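Local coordinates for alpha-n-acetylglucosaminidase family protein (Clostridium perfringens, PDB 4A41) that binds galactose as a family 32 carbohydrate-binding module and probably directs its parent alpha-N-acetylglucosaminidase to galactose-bearing glycans, at residues E37-G42 and H60-P65; A94-I99 and G149-A154; L104-D109 and N133-T138. All blocks are in the same frame, centred on the assembly; numbering follows the deposited sequence.

Interactions 1 and 2 build adjoining parts of one galactose pocket, and their centres lie about 12 Å apart. Interaction 1 supplies His60 and Tyr63; interaction 2 supplies Asn96 and Phe151. Glu44 and Arg91 complete the site. The two contacts also meet directly. Thr61 N is 2.9 Å from Ala152 O, a probable hydrogen bond, and His60 CE1 packs 3.5 Å from Phe151 CB. The bound calcium is a separate site, about 11 Å from the His60 side chain. Interaction 3 lies across the chain's centre, with its own centre about 28 Å from that of interaction 1 and 25 Å from that of interaction 2. It joins two sheets far from the sugar.

Interaction 1 (E37-G42 and H60-P65); sequences EHPDVG and HTKYNP. With GAL (beta-D-galactopyranose), chain C.
His38 and Tyr63 stack face to face, with ring centroids 3.5 Å apart and planes at 5°. His38 CE1 lies over the centre of the phenol ring. The opposite face of Tyr63 receives the sugar, with GAL C6 3.6 Å above the ring plane. Tyr63 CG sits between its backbone N and carbonyl carbon (chi1 58°), and this turn sets the ring between imidazole and galactose. Pro39 CD packs on the other face of His38.

Two hydrogen bonds join the loops. Tyr63 N donates to His38 ND1 at 3.1 Å and 172°. ND1 is therefore an acceptor, which makes a proton on NE2 likely for His38. His38 N donates to His60 O at 2.8 Å. Within the second loop, His60 ND1 donates to a lone pair of Thr61 O at 2.8 Å. That bond fixes the rotation of the imidazole, whose NE2 makes a 2.7 Å hydrogen bond with GAL O4. Tyr63 OH is hydrogen-bonded to Glu44, which also bonds the galactose.

Apolar contact is slight. Lys62 is modelled in two conformers, and in one of them CD comes near Pro39 CD.

Segment 37-42 belongs to the loop between strands 31-34 and 59-60. Segment 60-65 leaves strand 59-60, an outermost strand of the four-stranded sheet, towards strand 71-77. Thr61 ties it to Ala152, next to strand 153-160.

Interaction 2 (A94-I99 and G149-A154); sequences AKNGNI and GGFASA. With GAL (beta-D-galactopyranose), chain C.
Gly97 and Ala152 bring their CA atoms within 3.6 Å, where the type II turn Lys95-Asn98 packs against residues 151-153. Gly97 has no side chain, and its CA faces Phe151 O in a CA-H...O contact. Ser153 N donates to Gly97 O at 2.8 Å.

Ser153 OG donates to a lone pair of Asn96 O at 2.8 Å, and Arg91 NH1 gives that oxygen a second hydrogen bond. A water donates to Ser153 OG and to Asn98 OD1, while Asn98 ND2 is held by Asp123 O. With CG turned away from its carbonyl carbon (chi1 -81°), Asn96 lies alongside Phe151, amide and ring planes 44° apart. ND2 faces the sugar and donates to GAL O4 at 3.0 Å and weakly to GAL O5 at 3.1 Å. Phe151 CZ touches GAL C6 at 3.7 Å, and GAL O4 lies over a face of the ring.

The bonds to Asn96 O probably hold the turn, and with it the Asn96 amide, in place beside the sugar. Asn96 thus gives GAL O4 a second polar partner besides His60. This is consistent with recognition of the axial O4 that distinguishes galactose from glucose.

Interaction 3 (L104-D109 and N133-T138); sequences LHVSED and NSTKAT
Ser107 O is approached by three groups from segment 133-138. Thr138 N donates to it at 2.8 Å. Thr138 OG1 lies 3.2 Å from the same oxygen, but whether its proton goes there is not settled. Ala137 CA adds a CA-H...O contact at 3.5 Å. A chi1 of 53° tucks Thr138 OG1 back against its own main chain, which brings it close to Ser107 O and the carbonyl carbon of Glu108. A water 2.8 Å from Thr138 OG1 also donates a weak bond to Glu108 O.

Ser107 OG faces its own chain. It accepts from Asp109 N at 3.0 Å, forming an ST turn, and also bonds to Asn112.

Glu108 and Lys136 cross at about a right angle. Glu108 CG lies 3.3 Å from Lys136 O, and Glu108 OE1 rests alongside Lys136 CB and CG. Their charged ends do not pair, with Glu108 OE1 6.2 Å from Lys136 NZ. Glu108 OE2 instead forms a salt bridge with Arg114, which also bonds to Lys136 O and Thr135 OG1. On the buried side, Val106 CB packs on Ala137 CB at 3.8 Å.

Strands 104-107 and 133-137 run 54° apart and belong to the two facing sheets of the beta-sandwich of this F5/8 type C-like module. The chain turns a corner at Thr138 and continues into strand 139-144, beside strand 102-107. The contact therefore joins the sheets at this corner through one shared carbonyl, a small apolar patch and the branching bonds of Arg114.

Interaction 1 (E37-G42 and H60-P65)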
ATOM      1  N   GLU A  37     -11.843  -1.822  -0.715  1.00 13.47           N
ATOM      2  CA  GLU A  37     -11.682  -0.426  -1.086  1.00 14.13           C
ATOM      3  C   GLU A  37     -13.018   0.291  -0.948  1.00 13.28           C
ATOM      4  O   GLU A  37     -14.072  -0.224  -1.340  1.00 14.93           O
ATOM      5  CB  GLU A  37     -11.098  -0.270  -2.509  1.00 14.61           C
ATOM      6  CG  GLU A  37     -12.094  -0.699  -3.622  1.00 15.62           C
ATOM      7  CD  GLU A  37     -11.557  -0.618  -5.057  1.00 19.27           C
ATOM      8  OE1 GLU A  37     -10.372  -0.298  -5.269  1.00 15.79           O
ATOM      9  OE2 GLU A  37     -12.359  -0.916  -6.003  1.00 20.89           O
ATOM     10  N   HIS A  38     -12.974   1.486  -0.389  1.00 12.59           N
ATOM     11  CA  HIS A  38     -14.162   2.331  -0.366  1.00 12.49           C
ATOM     12  C   HIS A  38     -14.430   2.922  -1.754  1.00 12.13           C
ATOM     13  O   HIS A  38     -13.497   3.264  -2.520  1.00 11.92           O
ATOM     14  CB  HIS A  38     -13.972   3.420   0.693  1.00 12.76           C
ATOM     15  CG  HIS A  38     -15.254   4.009   1.167  1.00 13.49           C
ATOM     16  ND1 HIS A  38     -16.068   3.364   2.072  1.00 14.87           N
ATOM     17  CD2 HIS A  38     -15.879   5.169   0.845  1.00 15.79           C
ATOM     18  CE1 HIS A  38     -17.142   4.108   2.295  1.00 15.78           C
ATOM     19  NE2 HIS A  38     -17.055   5.201   1.559  1.00 14.31           N
ATOM     20  N   PRO A  39     -15.714   3.071  -2.110  1.00 12.95           N
ATOM     21  CA  PRO A  39     -15.987   3.619  -3.444  1.00 13.31           C
ATOM     22  C   PRO A  39     -15.491   5.060  -3.594  1.00 12.56           C
ATOM     23  O   PRO A  39     -15.066   5.688  -2.601  1.00 12.47           O
ATOM     24  CB  PRO A  39     -17.533   3.542  -3.564  1.00 14.01           C
ATOM     25  CG  PRO A  39     -18.034   3.332  -2.171  1.00 15.47           C
ATOM     26  CD  PRO A  39     -16.934   2.601  -1.425  1.00 13.20           C
ATOM     27  N   ASP A  40     -15.504   5.568  -4.818  1.00 13.04           N
ATOM     28  CA  ASP A  40     -15.012   6.904  -5.094  1.00 12.71           C
ATOM     29  C   ASP A  40     -15.975   7.983  -4.564  1.00 13.15           C
ATOM     30  O   ASP A  40     -16.975   8.322  -5.210  1.00 12.62           O
ATOM     31  CB  ASP A  40     -14.807   7.096  -6.593  1.00 12.98           C
ATOM     32  CG  ASP A  40     -14.249   8.476  -6.932  1.00 13.74           C
ATOM     33  OD1 ASP A  40     -13.858   9.263  -6.014  1.00 14.48           O
ATOM     34  OD2 ASP A  40     -14.185   8.755  -8.140  1.00 17.94           O
ATOM     35  N   VAL A  41     -15.645   8.530  -3.392  1.00 13.42           N
ATOM     36  CA  VAL A  41     -16.446   9.583  -2.771  1.00 14.29           C
ATOM     37  C   VAL A  41     -15.674  10.918  -2.809  1.00 14.63           C
ATOM     38  O   VAL A  41     -16.013  11.856  -2.078  1.00 16.17           O
ATOM     39  CB  VAL A  41     -16.857   9.203  -1.321  1.00 13.87           C
ATOM     40  CG1 VAL A  41     -17.760   7.985  -1.306  1.00 15.21           C
ATOM     41  CG2 VAL A  41     -15.618   8.942  -0.421  1.00 13.91           C
ATOM     42  N   GLY A  42     -14.641  10.975  -3.659  1.00 15.77           N
ATOM     43  CA  GLY A  42     -13.867  12.187  -3.988  1.00 18.10           C
ATOM     44  C   GLY A  42     -12.352  11.968  -3.990  1.00 19.54           C
ATOM     45  O   GLY A  42     -11.701  11.845  -5.031  1.00 22.13           O
ATOM     46  N   HIS A  60      -8.504   3.737   0.597  1.00  8.60           N
ATOM     47  CA  HIS A  60      -9.007   3.566   1.974  1.00  8.78           C
ATOM     48  C   HIS A  60      -9.842   2.299   1.987  1.00  9.55           C
ATOM     49  O   HIS A  60     -10.612   2.033   1.035  1.00 10.66           O
ATOM     50  CB  HIS A  60      -9.904   4.776   2.356  1.00  9.35           C
ATOM     51  CG  HIS A  60     -10.208   4.936   3.827  1.00  9.70           C
ATOM     52  ND1 HIS A  60     -10.969   4.037   4.551  1.00 12.13           N
ATOM     53  CD2 HIS A  60      -9.889   5.939   4.692  1.00 11.63           C
ATOM     54  CE1 HIS A  60     -11.126   4.487   5.786  1.00 12.66           C
ATOM     55  NE2 HIS A  60     -10.483   5.634   5.899  1.00 11.55           N
ATOM     56  N   THR A  61      -9.702   1.497   3.034  1.00 10.71           N
ATOM     57  CA  THR A  61     -10.519   0.300   3.164  1.00 11.25           C
ATOM     58  C   THR A  61     -12.006   0.697   3.193  1.00 11.95           C
ATOM     59  O   THR A  61     -12.354   1.810   3.602  1.00 12.60           O
ATOM     60  CB  THR A  61     -10.159  -0.502   4.451  1.00 11.46           C
ATOM     61  OG1 THR A  61     -10.072   0.394   5.573  1.00 12.75           O
ATOM     62  CG2 THR A  61      -8.794  -1.232   4.275  1.00 12.01           C
ATOM     63  N   LYS A  62     -12.863  -0.238   2.776  0.50 13.17           N
ATOM     64  CA  LYS A  62     -14.318  -0.029   2.770  0.50 14.27           C
ATOM     65  C   LYS A  62     -14.859   0.216   4.167  0.50 15.04           C
ATOM     66  O   LYS A  62     -14.542  -0.520   5.106  0.50 15.79           O
ATOM     67  CB  LYS A  62     -15.013  -1.243   2.151  0.50 13.84           C
ATOM     68  CG  LYS A  62     -16.552  -1.263   2.265  0.50 15.30           C
ATOM     69  CD  LYS A  62     -17.162  -0.102   1.509  0.50 16.50           C
ATOM     70  CE  LYS A  62     -18.668  -0.253   1.403  0.50 19.46           C
ATOM     71  NZ  LYS A  62     -19.029  -1.240   0.364  0.50 22.66           N
ATOM     72  N   TYR A  63     -15.680   1.258   4.299  1.00 16.18           N
ATOM     73  CA  TYR A  63     -16.334   1.495   5.570  1.00 17.94           C
ATOM     74  C   TYR A  63     -17.850   1.663   5.340  1.00 20.79           C
ATOM     75  O   TYR A  63     -18.319   1.557   4.203  1.00 20.95           O
ATOM     76  CB  TYR A  63     -15.656   2.631   6.339  1.00 17.44           C
ATOM     77  CG  TYR A  63     -15.596   3.944   5.616  1.00 16.43           C
ATOM     78  CD1 TYR A  63     -16.635   4.873   5.735  1.00 15.57           C
ATOM     79  CD2 TYR A  63     -14.486   4.290   4.824  1.00 16.42           C
ATOM     80  CE1 TYR A  63     -16.569   6.101   5.069  1.00 18.14           C
ATOM     81  CE2 TYR A  63     -14.413   5.512   4.161  1.00 15.31           C
ATOM     82  CZ  TYR A  63     -15.458   6.423   4.303  1.00 17.18           C
ATOM     83  OH  TYR A  63     -15.414   7.636   3.663  1.00 19.66           O
ATOM     84  N   ASN A  64     -18.590   1.846   6.435  1.00 24.05           N
ATOM     85  CA  ASN A  64     -20.071   1.865   6.421  1.00 26.86           C
ATOM     86  C   ASN A  64     -20.728   0.623   5.755  1.00 27.36           C
ATOM     87  O   ASN A  64     -21.371   0.738   4.698  1.00 29.48           O
ATOM     88  CB  ASN A  64     -20.594   3.217   5.871  1.00 27.92           C
ATOM     89  CG  ASN A  64     -20.198   4.420   6.775  1.00 30.29           C
ATOM     90  OD1 ASN A  64     -19.971   4.268   7.990  1.00 34.04           O
ATOM     91  ND2 ASN A  64     -20.115   5.611   6.178  1.00 32.75           N
ATOM     92  N   PRO A  65     -20.554  -0.576   6.365  1.00 26.96           N
ATOM     93  CA  PRO A  65     -19.793  -0.808   7.580  1.00 26.25           C
ATOM     94  C   PRO A  65     -18.354  -1.188   7.243  1.00 24.93           C
ATOM     95  O   PRO A  65     -18.034  -1.507   6.087  1.00 24.25           O
ATOM     96  CB  PRO A  65     -20.519  -1.997   8.217  1.00 26.50           C
ATOM     97  CG  PRO A  65     -20.980  -2.786   7.050  1.00 26.51           C
ATOM     98  CD  PRO A  65     -21.231  -1.815   5.924  1.00 27.01           C
TER
HETATM   99  C1  GAL C2495     -13.821  10.174   7.978  1.00 14.92           C
HETATM  100  C2  GAL C2495     -12.545  10.291   7.165  1.00 13.61           C
HETATM  101  C3  GAL C2495     -12.599   9.229   6.060  1.00 13.85           C
HETATM  102  C4  GAL C2495     -12.841   7.856   6.674  1.00 13.55           C
HETATM  103  C5  GAL C2495     -14.114   7.895   7.525  1.00 13.57           C
HETATM  104  C6  GAL C2495     -14.407   6.544   8.175  1.00 16.92           C
HETATM  105  O1  GAL C2495     -13.729  11.088   9.036  1.00 17.39           O
HETATM  106  O2  GAL C2495     -12.387  11.603   6.630  1.00 16.89           O
HETATM  107  O3  GAL C2495     -11.383   9.308   5.327  1.00 15.53           O
HETATM  108  O4  GAL C2495     -11.708   7.498   7.492  1.00 13.22           O
HETATM  109  O5  GAL C2495     -13.898   8.870   8.527  1.00 14.85           O
HETATM  110  O6  GAL C2495     -15.668   6.547   8.844  1.00 19.23           O

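Interaction 2 (A94-I99 and G149-A154)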
ATOM      1  N   ALA A  94      -5.135  14.403   8.248  1.00 19.22           N
ATOM      2  CA  ALA A  94      -6.009  13.578   9.091  1.00 18.08           C
ATOM      3  C   ALA A  94      -5.321  12.218   9.237  1.00 17.22           C
ATOM      4  O   ALA A  94      -4.290  11.992   8.582  1.00 16.64           O
ATOM      5  CB  ALA A  94      -7.378  13.419   8.446  1.00 18.78           C
ATOM      6  N   LYS A  95      -5.854  11.337  10.093  1.00 17.07           N
ATOM      7  CA  LYS A  95      -5.135  10.078  10.435  1.00 16.27           C
ATOM      8  C   LYS A  95      -5.852   8.737  10.225  1.00 14.78           C
ATOM      9  O   LYS A  95      -5.193   7.686  10.287  1.00 13.47           O
ATOM     10  CB  LYS A  95      -4.617  10.148  11.883  1.00 17.48           C
ATOM     11  CG  LYS A  95      -3.485  11.159  12.075  1.00 19.71           C
ATOM     12  CD  LYS A  95      -2.818  11.060  13.448  1.00 23.87           C
ATOM     13  CE  LYS A  95      -1.604  11.982  13.521  1.00 28.30           C
ATOM     14  NZ  LYS A  95      -0.699  11.680  14.685  1.00 31.50           N
ATOM     15  N   ASN A  96      -7.165   8.731   9.966  1.00 13.46           N
ATOM     16  CA  ASN A  96      -7.867   7.434   9.812  1.00 13.00           C
ATOM     17  C   ASN A  96      -7.199   6.577   8.744  1.00 12.18           C
ATOM     18  O   ASN A  96      -6.952   7.027   7.601  1.00 12.10           O
ATOM     19  CB  ASN A  96      -9.337   7.569   9.460  1.00 11.68           C
ATOM     20  CG  ASN A  96     -10.219   7.843  10.660  1.00 13.21           C
ATOM     21  OD1 ASN A  96      -9.766   7.810  11.828  1.00 14.82           O
ATOM     22  ND2 ASN A  96     -11.491   8.112  10.372  1.00 12.34           N
ATOM     23  N   GLY A  97      -6.838   5.378   9.166  1.00 11.44           N
ATOM     24  CA  GLY A  97      -6.210   4.412   8.262  1.00 10.78           C
ATOM     25  C   GLY A  97      -4.686   4.475   8.202  1.00 11.86           C
ATOM     26  O   GLY A  97      -4.064   3.629   7.542  1.00 12.28           O
ATOM     27  N   ASN A  98      -4.064   5.433   8.882  1.00 11.32           N
ATOM     28  CA  ASN A  98      -2.599   5.448   8.947  1.00 11.32           C
ATOM     29  C   ASN A  98      -2.158   4.100   9.494  1.00 11.78           C
ATOM     30  O   ASN A  98      -2.581   3.666  10.595  1.00 12.39           O
ATOM     31  CB  ASN A  98      -2.074   6.595   9.828  1.00 11.49           C
ATOM     32  CG  ASN A  98      -2.111   7.926   9.113  1.00 12.38           C
ATOM     33  OD1 ASN A  98      -2.678   8.054   8.026  1.00 13.04           O
ATOM     34  ND2 ASN A  98      -1.523   8.948   9.734  1.00 14.13           N
ATOM     35  N   ILE A  99      -1.347   3.406   8.690  1.00 11.05           N
ATOM     36  CA  ILE A  99      -1.032   2.021   8.996  1.00 10.63           C
ATOM     37  C   ILE A  99       0.057   1.972  10.068  1.00 10.75           C
ATOM     38  O   ILE A  99       1.104   2.604   9.912  1.00 11.49           O
ATOM     39  CB  ILE A  99      -0.610   1.260   7.713  1.00  9.46           C
ATOM     40  CG1 ILE A  99      -1.765   1.208   6.732  1.00 10.52           C
ATOM     41  CG2 ILE A  99      -0.079  -0.151   8.072  1.00 12.57           C
ATOM     42  CD1 ILE A  99      -1.372   0.766   5.302  1.00 12.03           C
ATOM     43  N   GLY A 149      -8.001   3.892  13.835  1.00 11.30           N
ATOM     44  CA  GLY A 149      -9.443   3.713  13.714  1.00 12.11           C
ATOM     45  C   GLY A 149      -9.870   2.322  13.292  1.00 11.48           C
ATOM     46  O   GLY A 149     -11.058   2.044  13.163  1.00 12.16           O
ATOM     47  N   GLY A 150      -8.890   1.453  13.043  1.00 11.91           N
ATOM     48  CA  GLY A 150      -9.187   0.131  12.490  1.00 12.17           C
ATOM     49  C   GLY A 150      -9.441   0.123  10.988  1.00 12.05           C
ATOM     50  O   GLY A 150      -9.930  -0.864  10.456  1.00 13.66           O
ATOM     51  N   PHE A 151      -9.106   1.232  10.326  1.00 12.89           N
ATOM     52  CA  PHE A 151      -9.138   1.355   8.872  1.00 11.88           C
ATOM     53  C   PHE A 151      -7.688   1.233   8.376  1.00 11.70           C
ATOM     54  O   PHE A 151      -6.758   1.286   9.155  1.00 11.83           O
ATOM     55  CB  PHE A 151      -9.642   2.746   8.491  1.00 13.40           C
ATOM     56  CG  PHE A 151     -10.910   3.162   9.207  1.00 11.48           C
ATOM     57  CD1 PHE A 151     -12.131   2.639   8.839  1.00 13.18           C
ATOM     58  CD2 PHE A 151     -10.866   4.132  10.220  1.00 12.23           C
ATOM     59  CE1 PHE A 151     -13.316   3.035   9.510  1.00 14.90           C
ATOM     60  CE2 PHE A 151     -12.043   4.533  10.890  1.00 11.65           C
ATOM     61  CZ  PHE A 151     -13.251   3.987  10.531  1.00 13.39           C
ATOM     62  N   ALA A 152      -7.531   1.067   7.066  1.00 11.16           N
ATOM     63  CA  ALA A 152      -6.217   1.258   6.440  1.00 10.59           C
ATOM     64  C   ALA A 152      -6.353   2.204   5.280  1.00  9.18           C
ATOM     65  O   ALA A 152      -7.333   2.140   4.513  1.00  9.65           O
ATOM     66  CB  ALA A 152      -5.640  -0.067   5.987  1.00 10.70           C
ATOM     67  N   SER A 153      -5.364   3.082   5.138  1.00 10.11           N
ATOM     68  CA  SER A 153      -5.367   4.009   4.006  1.00  9.52           C
ATOM     69  C   SER A 153      -3.951   4.301   3.545  1.00 10.17           C
ATOM     70  O   SER A 153      -2.995   4.040   4.272  1.00 10.64           O
ATOM     71  CB  SER A 153      -6.123   5.321   4.336  1.00 10.12           C
ATOM     72  OG  SER A 153      -5.513   5.999   5.428  1.00 10.60           O
ATOM     73  N   ALA A 154      -3.816   4.810   2.316  1.00 10.34           N
ATOM     74  CA  ALA A 154      -2.493   5.150   1.757  1.00 10.06           C
ATOM     75  C   ALA A 154      -2.639   6.205   0.679  1.00  9.85           C
ATOM     76  O   ALA A 154      -3.448   6.024  -0.241  1.00  9.00           O
ATOM     77  CB  ALA A 154      -1.808   3.886   1.160  1.00 10.67           C
TER
HETATM   78  C1  GAL C2495     -13.821  10.174   7.978  1.00 14.92           C
HETATM   79  C2  GAL C2495     -12.545  10.291   7.165  1.00 13.61           C
HETATM   80  C3  GAL C2495     -12.599   9.229   6.060  1.00 13.85           C
HETATM   81  C4  GAL C2495     -12.841   7.856   6.674  1.00 13.55           C
HETATM   82  C5  GAL C2495     -14.114   7.895   7.525  1.00 13.57           C
HETATM   83  C6  GAL C2495     -14.407   6.544   8.175  1.00 16.92           C
HETATM   84  O1  GAL C2495     -13.729  11.088   9.036  1.00 17.39           O
HETATM   85  O2  GAL C2495     -12.387  11.603   6.630  1.00 16.89           O
HETATM   86  O3  GAL C2495     -11.383   9.308   5.327  1.00 15.53           O
HETATM   87  O4  GAL C2495     -11.708   7.498   7.492  1.00 13.22           O
HETATM   88  O5  GAL C2495     -13.898   8.870   8.527  1.00 14.85           O
HETATM   89  O6  GAL C2495     -15.668   6.547   8.844  1.00 19.23           O
HETATM   90  O   HOH W   1      -2.872   7.116   5.445  1.00 11.50           O

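Interaction 3 (L104-D109 and N133-T138)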
ATOM      1  N   LEU A 104       5.046  -6.571   4.447  1.00 11.64           N
ATOM      2  CA  LEU A 104       5.235  -6.401   3.007  1.00 11.44           C
ATOM      3  C   LEU A 104       5.529  -7.770   2.423  1.00 11.24           C
ATOM      4  O   LEU A 104       6.414  -8.482   2.924  1.00 11.76           O
ATOM      5  CB  LEU A 104       6.370  -5.417   2.731  1.00 11.54           C
ATOM      6  CG  LEU A 104       6.392  -4.955   1.273  1.00 11.33           C
ATOM      7  CD1 LEU A 104       5.297  -3.927   0.947  1.00 12.10           C
ATOM      8  CD2 LEU A 104       7.750  -4.392   0.929  1.00 12.03           C
ATOM      9  N   HIS A 105       4.762  -8.145   1.414  1.00 11.60           N
ATOM     10  CA  HIS A 105       4.922  -9.438   0.722  1.00 11.90           C
ATOM     11  C   HIS A 105       5.195  -9.208  -0.760  1.00 12.24           C
ATOM     12  O   HIS A 105       4.824  -8.173  -1.312  1.00 12.79           O
ATOM     13  CB  HIS A 105       3.651 -10.322   0.814  1.00 11.55           C
ATOM     14  CG  HIS A 105       3.169 -10.615   2.213  1.00 13.60           C
ATOM     15  ND1 HIS A 105       2.019 -11.343   2.447  1.00 16.54           N
ATOM     16  CD2 HIS A 105       3.661 -10.290   3.435  1.00 14.29           C
ATOM     17  CE1 HIS A 105       1.816 -11.440   3.754  1.00 16.88           C
ATOM     18  NE2 HIS A 105       2.796 -10.808   4.378  1.00 13.95           N
ATOM     19  N   VAL A 106       5.816 -10.195  -1.422  1.00 12.15           N
ATOM     20  CA  VAL A 106       6.019 -10.126  -2.868  1.00 12.11           C
ATOM     21  C   VAL A 106       5.548 -11.426  -3.528  1.00 11.95           C
ATOM     22  O   VAL A 106       5.416 -12.472  -2.862  1.00 12.97           O
ATOM     23  CB  VAL A 106       7.506  -9.859  -3.263  1.00 12.64           C
ATOM     24  CG1 VAL A 106       7.996  -8.557  -2.686  1.00 13.29           C
ATOM     25  CG2 VAL A 106       8.369 -10.993  -2.786  1.00 11.97           C
ATOM     26  N   SER A 107       5.278 -11.365  -4.826  1.00 12.25           N
ATOM     27  CA  SER A 107       4.903 -12.551  -5.602  1.00 13.46           C
ATOM     28  C   SER A 107       5.561 -12.431  -6.955  1.00 13.49           C
ATOM     29  O   SER A 107       5.832 -11.321  -7.419  1.00 13.49           O
ATOM     30  CB  SER A 107       3.382 -12.638  -5.794  1.00 15.00           C
ATOM     31  OG  SER A 107       3.015 -13.787  -6.571  1.00 14.71           O
ATOM     32  N   GLU A 108       5.824 -13.570  -7.585  1.00 13.75           N
ATOM     33  CA  GLU A 108       6.260 -13.608  -8.976  1.00 14.54           C
ATOM     34  C   GLU A 108       5.194 -14.251  -9.870  1.00 15.35           C
ATOM     35  O   GLU A 108       5.428 -14.478 -11.064  1.00 15.62           O
ATOM     36  CB  GLU A 108       7.598 -14.353  -9.083  1.00 13.80           C
ATOM     37  CG  GLU A 108       8.714 -13.564  -8.476  1.00 14.50           C
ATOM     38  CD  GLU A 108       9.981 -14.364  -8.416  1.00 18.08           C
ATOM     39  OE1 GLU A 108      10.680 -14.409  -9.455  1.00 18.69           O
ATOM     40  OE2 GLU A 108      10.255 -14.950  -7.337  1.00 18.20           O
ATOM     41  N   ASP A 109       4.026 -14.554  -9.311  1.00 16.47           N
ATOM     42  CA  ASP A 109       2.949 -15.098 -10.146  1.00 17.65           C
ATOM     43  C   ASP A 109       1.585 -14.443  -9.940  1.00 17.60           C
ATOM     44  O   ASP A 109       0.633 -14.743 -10.663  1.00 19.64           O
ATOM     45  CB  ASP A 109       2.874 -16.638 -10.041  1.00 18.60           C
ATOM     46  CG  ASP A 109       2.503 -17.129  -8.655  1.00 20.14           C
ATOM     47  OD1 ASP A 109       2.054 -16.336  -7.788  1.00 19.74           O
ATOM     48  OD2 ASP A 109       2.651 -18.358  -8.420  1.00 22.05           O
ATOM     49  N   ASN A 133      16.583  -6.710   1.442  1.00 13.51           N
ATOM     50  CA  ASN A 133      17.332  -7.562   0.503  1.00 13.37           C
ATOM     51  C   ASN A 133      16.728  -7.512  -0.897  1.00 13.27           C
ATOM     52  O   ASN A 133      15.518  -7.715  -1.064  1.00 14.15           O
ATOM     53  CB  ASN A 133      17.229  -9.018   0.964  1.00 13.41           C
ATOM     54  CG  ASN A 133      17.941  -9.273   2.281  1.00 14.03           C
ATOM     55  OD1 ASN A 133      18.836  -8.508   2.691  1.00 16.60           O
ATOM     56  ND2 ASN A 133      17.573 -10.368   2.936  1.00 14.40           N
ATOM     57  N   SER A 134      17.565  -7.308  -1.902  1.00 13.30           N
ATOM     58  CA  SER A 134      17.077  -7.331  -3.278  1.00 14.64           C
ATOM     59  C   SER A 134      16.298  -8.621  -3.550  1.00 14.58           C
ATOM     60  O   SER A 134      16.753  -9.728  -3.213  1.00 14.79           O
ATOM     61  CB  SER A 134      18.248  -7.225  -4.242  1.00 14.80           C
ATOM     62  OG  SER A 134      17.792  -7.254  -5.587  1.00 20.25           O
ATOM     63  N   THR A 135      15.113  -8.497  -4.152  1.00 14.04           N
ATOM     64  CA  THR A 135      14.342  -9.704  -4.440  1.00 14.97           C
ATOM     65  C   THR A 135      13.507  -9.491  -5.692  1.00 14.84           C
ATOM     66  O   THR A 135      13.130  -8.362  -5.988  1.00 13.84           O
ATOM     67  CB  THR A 135      13.494 -10.107  -3.195  1.00 16.33           C
ATOM     68  OG1 THR A 135      13.174 -11.504  -3.228  1.00 18.59           O
ATOM     69  CG2 THR A 135      12.229  -9.259  -3.066  1.00 15.07           C
ATOM     70  N   LYS A 136      13.245 -10.582  -6.414  1.00 15.01           N
ATOM     71  CA  LYS A 136      12.535 -10.518  -7.683  1.00 15.52           C
ATOM     72  C   LYS A 136      11.020 -10.528  -7.453  1.00 13.82           C
ATOM     73  O   LYS A 136      10.513 -11.382  -6.722  1.00 14.72           O
ATOM     74  CB  LYS A 136      12.946 -11.701  -8.577  1.00 16.32           C
ATOM     75  CG  LYS A 136      12.656 -11.479 -10.031  1.00 21.49           C
ATOM     76  CD  LYS A 136      13.608 -12.226 -10.966  1.00 29.66           C
ATOM     77  CE  LYS A 136      13.704 -11.466 -12.290  1.00 33.27           C
ATOM     78  NZ  LYS A 136      14.075 -10.012 -12.102  1.00 37.20           N
ATOM     79  N   ALA A 137      10.299  -9.596  -8.063  1.00 12.50           N
ATOM     80  CA  ALA A 137       8.847  -9.514  -7.839  1.00 11.83           C
ATOM     81  C   ALA A 137       8.136  -9.007  -9.074  1.00 11.08           C
ATOM     82  O   ALA A 137       8.620  -8.070  -9.713  1.00 10.45           O
ATOM     83  CB  ALA A 137       8.536  -8.561  -6.653  1.00 13.29           C
ATOM     84  N   THR A 138       6.973  -9.589  -9.365  1.00 11.46           N
ATOM     85  CA  THR A 138       6.010  -8.985 -10.293  1.00 11.57           C
ATOM     86  C   THR A 138       4.895  -8.240  -9.578  1.00 11.47           C
ATOM     87  O   THR A 138       4.183  -7.430 -10.193  1.00 11.90           O
ATOM     88  CB  THR A 138       5.337 -10.039 -11.202  1.00 12.64           C
ATOM     89  OG1 THR A 138       4.758 -11.097 -10.415  1.00 12.56           O
ATOM     90  CG2 THR A 138       6.386 -10.646 -12.153  1.00 13.95           C
TER
HETATM   91  O   HOH W   2       3.229 -12.441 -12.408  1.00 20.39           O